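Local coordinates for acRAF (Thiomonas intermedia, PDB 4LOW), which acts as a RuBisCO assembly factor of the alpha-carboxysome and has a pterin-4a-carbinolamine dehydratase-like fold, at residues A38-S41 with E42-Q46. Numbering follows the deposited sequence.
Sequences AALS and EETGQ
The C-terminal end of helix 27-44 is held by two hydroxyls, those of Thr44 and Ser41, where the chain leaves the helix. Thr44 OG1 stands between its own backbone N and carbonyl carbon (chi1 62°), and from there it bonds back to Leu40 O at 2.9 Å. Thr44 N reaches the same oxygen, Leu40 O, at 3.0 Å from the opposite face of the carbonyl plane, so two donors of one residue grip this carbonyl. The hydroxyl oxygen is also an acceptor: Gln46 N bonds to Thr44 OG1 at 3.1 Å, closing an ST turn. The methyl groups Leu40 CD1 and Thr44 CG2 meet at 3.8 Å, next to Arg80 of helix 72-84.

Gly45, with positive phi, is where the chain leaves the helical path, and its N makes just a weak bond to Ser41 O. The turn brings Gln46 O to Ser41 OG, which donates to it at 2.8 Å in the carbonyl plane, on a lone pair. Phe77 of helix 72-84 packs against both Ser41 and Thr44.

Two residues earlier, Glu42 N hydrogen-bonds to Ala38 O, while the Glu42 side chain runs back alongside that carbonyl to Tyr27 of the second subunit, which binds OE2. The whole is a helix C-terminus followed by a glycine of positive phi, joined to an ST turn, leading from helix 27-44 towards strand 50-53.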
loop_
_atom_site.group_PDB
_atom_site.type_symbol
_atom_site.label_atom_id
_atom_site.label_comp_id
_atom_site.label_asym_id
_atom_site.label_seq_id
_atom_site.Cartn_x
_atom_site.Cartn_y
_atom_site.Cartn_z
ATOM N N ALA A 38 -8.830 3.970 2.280
ATOM C CA ALA A 38 -9.569 2.730 2.425
ATOM C C ALA A 38 -11.060 3.053 2.576
ATOM O O ALA A 38 -11.891 2.409 1.905
ATOM C CB ALA A 38 -9.066 1.999 3.647
ATOM N N ALA A 39 -11.420 4.068 3.386
ATOM C CA ALA A 39 -12.819 4.433 3.555
ATOM C C ALA A 39 -13.441 4.861 2.230
ATOM O O ALA A 39 -14.583 4.477 1.932
ATOM C CB ALA A 39 -12.956 5.542 4.610
ATOM N N LEU A 40 -12.702 5.612 1.420
ATOM C CA LEU A 40 -13.183 6.050 0.114
ATOM C C LEU A 40 -13.471 4.870 -0.820
ATOM O O LEU A 40 -14.502 4.865 -1.507
ATOM C CB LEU A 40 -12.145 6.977 -0.515
ATOM C CG LEU A 40 -12.481 7.402 -1.952
ATOM C CD1 LEU A 40 -13.759 8.255 -1.996
ATOM C CD2 LEU A 40 -11.351 8.152 -2.530
ATOM N N SER A 41 -12.588 3.896 -0.877
ATOM C CA SER A 41 -12.745 2.725 -1.731
ATOM C C SER A 41 -13.953 1.939 -1.361
ATOM O O SER A 41 -14.688 1.437 -2.234
ATOM C CB SER A 41 -11.504 1.840 -1.640
ATOM O OG SER A 41 -10.585 2.256 -2.627
ATOM N N GLU A 42 -14.212 1.835 -0.064
ATOM C CA GLU A 42 -15.379 1.099 0.417
ATOM C C GLU A 42 -16.659 1.881 0.106
ATOM O O GLU A 42 -17.659 1.273 -0.298
ATOM C CB GLU A 42 -15.250 0.850 1.920
ATOM C CG GLU A 42 -14.115 -0.100 2.264
ATOM C CD GLU A 42 -13.478 0.111 3.621
ATOM O OE1 GLU A 42 -14.037 0.889 4.431
ATOM O OE2 GLU A 42 -12.398 -0.481 3.861
ATOM N N GLU A 43 -16.624 3.221 0.259
ATOM C CA GLU A 43 -17.761 4.103 -0.018
ATOM C C GLU A 43 -18.221 4.000 -1.462
ATOM O O GLU A 43 -19.426 3.995 -1.752
ATOM C CB GLU A 43 -17.365 5.571 0.270
ATOM C CG GLU A 43 -18.550 6.530 0.279
ATOM C CD GLU A 43 -19.536 6.227 1.388
ATOM O OE1 GLU A 43 -19.110 5.652 2.421
ATOM O OE2 GLU A 43 -20.731 6.563 1.229
ATOM N N THR A 44 -17.265 3.985 -2.370
ATOM C CA THR A 44 -17.488 3.983 -3.819
ATOM C C THR A 44 -17.567 2.595 -4.433
ATOM O O THR A 44 -18.092 2.458 -5.546
ATOM C CB THR A 44 -16.365 4.776 -4.486
ATOM O OG1 THR A 44 -15.126 4.105 -4.208
ATOM C CG2 THR A 44 -16.297 6.226 -4.028
ATOM N N GLY A 45 -17.003 1.596 -3.745
ATOM C CA GLY A 45 -16.876 0.240 -4.279
ATOM C C GLY A 45 -15.807 0.225 -5.368
ATOM O O GLY A 45 -15.694 -0.749 -6.125
ATOM N N GLN A 46 -14.992 1.313 -5.454
ATOM C CA GLN A 46 -13.941 1.456 -6.459
ATOM C C GLN A 46 -12.633 1.284 -5.740
ATOM O O GLN A 46 -12.399 1.907 -4.709
ATOM C CB GLN A 46 -13.970 2.833 -7.161
ATOM C CG GLN A 46 -15.168 3.071 -8.078
ATOM C CD GLN A 46 -15.202 4.513 -8.529
ATOM O OE1 GLN A 46 -15.788 5.378 -7.872
ATOM N NE2 GLN A 46 -14.484 4.823 -9.599
#